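Local coordinates for protein aspartate aminotransferase, mitochondrial (PDB 4W5K) that binds pyridoxal 5'-phosphate and, as an aspartate aminotransferase, probably moves amino groups between L-aspartate and 2-oxoglutarate, at residues A75-F80 and A85-G90; E162-A167 and S171-H176. The protein carries 1 engineered substitution. All blocks are in the same frame, centred on the assembly; numbering follows the deposited sequence.

Interaction 1 (A75-F80 and A85-G90); sequences AQKLCF and AALRDG
Leu87, on the short helix 85-88, packs on Gln76, Lys77 and Phe80 in the last turns of helix 69-80, a contact without a hydrogen bond across it that illustrates how one leucine can carry most of a contact between consecutive helices. It supplies 100 of the 164 Å² buried. With CG anti to the backbone N (chi1 -161°), Leu87 reaches across to helix 69-80, CD1 against the Gln76 side chain and CD2 against its backbone. CD1 lies 3.8 Å from Gln76 CB and 3.7 Å from Gln76 CD. The amide carried there is held at its far end, since Gln76 NE2 bonds Ser94 OG. CD2 is 3.6 Å from Gln76 O, a carbonyl already engaged by Phe80 N in a helical bond. It also approaches Lys77 CA at 4.0 Å and Phe80 CB at 4.2 Å, so this methyl touches residues one turn apart, Gln76 and Phe80. Behind Leu87 the short helix ends in a Schellman motif, Gly90 having a phi of 75° and its N bonded to Leu87 O. Both helices rest on one end of the large mixed sheet: Phe80 and Ala86 touch Ile92 of strand 92-97, while the Phe80 ring meets His258 of strand 255-260 edge-to-face.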
loop_
_atom_site.group_PDB
_atom_site.type_symbol
_atom_site.label_atom_id
_atom_site.label_comp_id
_atom_site.label_asym_id
_atom_site.label_seq_id
_atom_site.Cartn_x
_atom_site.Cartn_y
_atom_site.Cartn_z
ATOM N N ALA A 75 11.986 6.135 12.426
ATOM C CA ALA A 75 12.639 5.511 11.270
ATOM C C ALA A 75 13.874 6.304 10.849
ATOM O O ALA A 75 14.939 5.720 10.606
ATOM C CB ALA A 75 11.681 5.387 10.104
ATOM N N GLN A 76 13.729 7.627 10.764
ATOM C CA GLN A 76 14.881 8.494 10.487
ATOM C C GLN A 76 16.026 8.278 11.469
ATOM O O GLN A 76 17.199 8.145 11.067
ATOM C CB GLN A 76 14.477 9.962 10.555
ATOM C CG GLN A 76 13.532 10.406 9.477
ATOM C CD GLN A 76 13.119 11.855 9.688
ATOM O OE1 GLN A 76 12.850 12.271 10.816
ATOM N NE2 GLN A 76 13.145 12.646 8.620
ATOM N N LYS A 77 15.701 8.306 12.757
ATOM C CA LYS A 77 16.731 8.201 13.792
ATOM C C LYS A 77 17.425 6.835 13.772
ATOM O O LYS A 77 18.645 6.740 14.027
ATOM C CB LYS A 77 16.134 8.482 15.175
ATOM C CG LYS A 77 15.761 9.954 15.376
ATOM C CD LYS A 77 15.375 10.270 16.814
ATOM C CE LYS A 77 14.165 9.476 17.260
ATOM N NZ LYS A 77 13.637 9.951 18.584
ATOM N N LEU A 78 16.661 5.788 13.466
ATOM C CA LEU A 78 17.222 4.430 13.396
ATOM C C LEU A 78 18.146 4.312 12.185
ATOM O O LEU A 78 19.228 3.717 12.273
ATOM C CB LEU A 78 16.107 3.368 13.327
ATOM C CG LEU A 78 16.590 1.929 13.090
ATOM C CD1 LEU A 78 17.402 1.421 14.276
ATOM C CD2 LEU A 78 15.407 1.007 12.800
ATOM N N CYS A 79 17.744 4.914 11.065
ATOM C CA CYS A 79 18.535 4.851 9.833
ATOM C C CYS A 79 19.847 5.624 9.982
ATOM O O CYS A 79 20.953 5.086 9.728
ATOM C CB CYS A 79 17.724 5.401 8.637
ATOM S SG CYS A 79 18.689 5.435 7.083
ATOM N N PHE A 80 19.756 6.879 10.436
ATOM C CA PHE A 80 20.895 7.793 10.339
ATOM C C PHE A 80 21.671 7.940 11.649
ATOM O O PHE A 80 22.789 8.465 11.658
ATOM C CB PHE A 80 20.410 9.170 9.813
ATOM C CG PHE A 80 19.929 9.122 8.392
ATOM C CD1 PHE A 80 20.839 9.032 7.349
ATOM C CD2 PHE A 80 18.565 9.134 8.088
ATOM C CE1 PHE A 80 20.425 8.970 6.036
ATOM C CE2 PHE A 80 18.131 9.069 6.765
ATOM C CZ PHE A 80 19.076 8.988 5.733
ATOM N N ALA A 85 24.185 15.124 11.349
ATOM C CA ALA A 85 23.966 16.550 11.193
ATOM C C ALA A 85 22.785 16.836 10.272
ATOM O O ALA A 85 21.978 17.727 10.537
ATOM C CB ALA A 85 25.237 17.221 10.660
ATOM N N ALA A 86 22.676 16.060 9.198
ATOM C CA ALA A 86 21.622 16.262 8.204
ATOM C C ALA A 86 20.254 16.181 8.851
ATOM O O ALA A 86 19.365 16.989 8.577
ATOM C CB ALA A 86 21.723 15.231 7.094
ATOM N N LEU A 87 20.108 15.183 9.711
ATOM C CA LEU A 87 18.873 14.966 10.431
ATOM C C LEU A 87 18.613 16.124 11.395
ATOM O O LEU A 87 17.516 16.682 11.414
ATOM C CB LEU A 87 18.940 13.624 11.165
ATOM C CG LEU A 87 17.617 13.019 11.595
ATOM C CD1 LEU A 87 16.574 13.086 10.461
ATOM C CD2 LEU A 87 17.843 11.580 12.034
ATOM N N ARG A 88 19.636 16.492 12.164
ATOM C CA ARG A 88 19.566 17.623 13.090
ATOM C C ARG A 88 19.115 18.904 12.402
ATOM O O ARG A 88 18.267 19.634 12.920
ATOM C CB ARG A 88 20.933 17.840 13.764
ATOM N N ASP A 89 19.666 19.170 11.223
ATOM C CA ASP A 89 19.368 20.403 10.502
ATOM C C ASP A 89 18.056 20.352 9.709
ATOM O O ASP A 89 17.677 21.327 9.058
ATOM C CB ASP A 89 20.524 20.740 9.559
ATOM C CG ASP A 89 21.844 20.916 10.291
ATOM O OD1 ASP A 89 21.825 21.192 11.510
ATOM O OD2 ASP A 89 22.903 20.779 9.639
ATOM N N GLY A 90 17.369 19.216 9.753
ATOM C CA GLY A 90 16.076 19.088 9.108
ATOM C C GLY A 90 16.167 18.975 7.599
ATOM O O GLY A 90 15.210 19.272 6.886
#

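Interaction 2 (E162-A167 and S171-H176); sequences ECLDKA and SVILVH
Leu164 meets Ile173 among the rings of Tyr122, Tyr145 and His204, all three of which touch Ile173. His204 also links the two segments through its ring nitrogens, NE2 bonding Leu164 O and ND1 bonding Ser171 N. The motif is a beta-alpha-beta crossover of the aminotransferase fold, here with the brief strand 154-155 inserted before the helix: from strand 141-149 the chain passes through helix 157-166 into strand 172-176, which is separated from 141-149 in the sheet by strand 120-124. At the other end of strand 172-176, well away from the helix, the ring of His176 meets those of His180, with planes at about 35°, and His131, at about 85°, and touches the cofactor pyridoxal 5'-phosphate. The helix covers the sheet here through Leu164, whose CD2 makes the apolar contact, 3.6 Å from Ile173 CG2 and 3.7 Å from Ile173 CD1. With chi2 at -68°, Ile173 CD1 is turned in between CA and CG2, and CG2 and CD1 present two methyls to the same Leu164 carbon. All four touching residues are buried. Past the C-terminal end of the helix, at Ala167, the second contact is smaller: Ser171 OG, hydrogen-bonded to Pro168 O, lies 3.9 Å from Ala167 CB.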
loop_
_atom_site.group_PDB
_atom_site.type_symbol
_atom_site.label_atom_id
_atom_site.label_comp_id
_atom_site.label_asym_id
_atom_site.label_seq_id
_atom_site.Cartn_x
_atom_site.Cartn_y
_atom_site.Cartn_z
ATOM N N GLU A 162 35.571 0.519 -11.291
ATOM C CA GLU A 162 35.788 0.991 -12.658
ATOM C C GLU A 162 34.474 1.345 -13.341
ATOM O O GLU A 162 34.395 2.319 -14.083
ATOM C CB GLU A 162 36.528 -0.046 -13.510
ATOM C CG GLU A 162 37.007 0.551 -14.829
ATOM C CD GLU A 162 37.322 -0.475 -15.903
ATOM O OE1 GLU A 162 37.264 -1.688 -15.623
ATOM O OE2 GLU A 162 37.629 -0.058 -17.039
ATOM N N CYS A 163 33.449 0.534 -13.107
ATOM C CA CYS A 163 32.137 0.809 -13.686
ATOM C C CYS A 163 31.592 2.133 -13.157
ATOM O O CYS A 163 31.053 2.939 -13.926
ATOM C CB CYS A 163 31.146 -0.329 -13.389
ATOM S SG CYS A 163 31.436 -1.797 -14.426
ATOM N N LEU A 164 31.727 2.361 -11.849
ATOM C CA LEU A 164 31.218 3.603 -11.261
ATOM C C LEU A 164 32.028 4.792 -11.774
ATOM O O LEU A 164 31.479 5.857 -12.021
ATOM C CB LEU A 164 31.233 3.551 -9.729
ATOM C CG LEU A 164 30.288 2.518 -9.088
ATOM C CD1 LEU A 164 30.282 2.603 -7.553
ATOM C CD2 LEU A 164 28.891 2.618 -9.629
ATOM N N ASP A 165 33.333 4.605 -11.962
ATOM C CA ASP A 165 34.152 5.701 -12.444
ATOM C C ASP A 165 33.782 6.087 -13.874
ATOM O O ASP A 165 33.863 7.262 -14.243
ATOM C CB ASP A 165 35.641 5.340 -12.368
ATOM C CG ASP A 165 36.525 6.540 -12.594
ATOM O OD1 ASP A 165 36.350 7.549 -11.874
ATOM O OD2 ASP A 165 37.370 6.482 -13.504
ATOM N N LYS A 166 33.396 5.098 -14.681
ATOM C CA LYS A 166 33.158 5.325 -16.120
ATOM C C LYS A 166 31.710 5.752 -16.431
ATOM O O LYS A 166 31.440 6.292 -17.507
ATOM C CB LYS A 166 33.485 4.068 -16.920
ATOM N N ALA A 167 30.800 5.489 -15.501
ATOM C CA ALA A 167 29.408 5.920 -15.653
ATOM C C ALA A 167 29.364 7.437 -15.807
ATOM O O ALA A 167 30.150 8.150 -15.191
ATOM C CB ALA A 167 28.576 5.460 -14.442
ATOM N N SER A 171 25.108 10.044 -12.462
ATOM C CA SER A 171 24.305 8.834 -12.582
ATOM C C SER A 171 23.674 8.465 -11.239
ATOM O O SER A 171 24.249 8.704 -10.168
ATOM C CB SER A 171 25.156 7.666 -13.109
ATOM O OG SER A 171 25.568 7.890 -14.452
ATOM N N VAL A 172 22.480 7.887 -11.283
ATOM C CA VAL A 172 21.881 7.336 -10.070
ATOM C C VAL A 172 22.455 5.917 -9.846
ATOM O O VAL A 172 22.452 5.088 -10.768
ATOM C CB VAL A 172 20.348 7.316 -10.162
ATOM C CG1 VAL A 172 19.738 6.708 -8.899
ATOM C CG2 VAL A 172 19.835 8.744 -10.403
ATOM N N ILE A 173 22.958 5.645 -8.644
ATOM C CA ILE A 173 23.644 4.378 -8.380
ATOM C C ILE A 173 22.939 3.651 -7.253
ATOM O O ILE A 173 22.955 4.120 -6.117
ATOM C CB ILE A 173 25.113 4.590 -7.970
ATOM C CG1 ILE A 173 25.860 5.487 -8.980
ATOM C CG2 ILE A 173 25.848 3.234 -7.775
ATOM C CD1 ILE A 173 26.076 4.864 -10.366
ATOM N N LEU A 174 22.306 2.534 -7.594
ATOM C CA LEU A 174 21.601 1.678 -6.634
ATOM C C LEU A 174 22.579 0.746 -5.918
ATOM O O LEU A 174 23.298 0.011 -6.589
ATOM C CB LEU A 174 20.551 0.849 -7.367
ATOM C CG LEU A 174 19.637 -0.067 -6.552
ATOM C CD1 LEU A 174 18.783 0.787 -5.622
ATOM C CD2 LEU A 174 18.754 -0.837 -7.529
ATOM N N VAL A 175 22.593 0.774 -4.586
ATOM C CA VAL A 175 23.479 -0.122 -3.818
ATOM C C VAL A 175 22.685 -0.780 -2.693
ATOM O O VAL A 175 21.798 -0.149 -2.116
ATOM C CB VAL A 175 24.707 0.620 -3.220
ATOM C CG1 VAL A 175 25.614 1.199 -4.330
ATOM C CG2 VAL A 175 24.284 1.706 -2.208
ATOM N N HIS A 176 23.013 -2.033 -2.380
ATOM C CA HIS A 176 22.375 -2.715 -1.236
ATOM C C HIS A 176 23.208 -2.387 0.020
ATOM O O HIS A 176 24.423 -2.545 -0.007
ATOM C CB HIS A 176 22.335 -4.237 -1.429
ATOM C CG HIS A 176 21.568 -4.701 -2.634
ATOM N ND1 HIS A 176 20.768 -5.830 -2.603
ATOM C CD2 HIS A 176 21.497 -4.220 -3.901
ATOM C CE1 HIS A 176 20.237 -6.019 -3.799
ATOM N NE2 HIS A 176 20.662 -5.057 -4.606
#

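Overall arrangement
From the N terminus, helix 69-80 comes first, and interaction 1 closes the four-residue loop that joins it to helix 85-88, just before strand 92-97 enters the large mixed sheet. Much later, interaction 2 closes the short connection between helix 157-166 and strand 172-176. The two are in series, neither nested nor crossed, with centres about 25 Å apart and nearest atoms about 11 Å apart. What they share is the sheet: 75-80 with 85-90 pairs two helices beside strand 92-97, outermost within this chain, and its neighbour 255-260, whereas 162-167 with 171-176 fastens a helix to an inner strand, 172-176, that ends at the cofactor pocket.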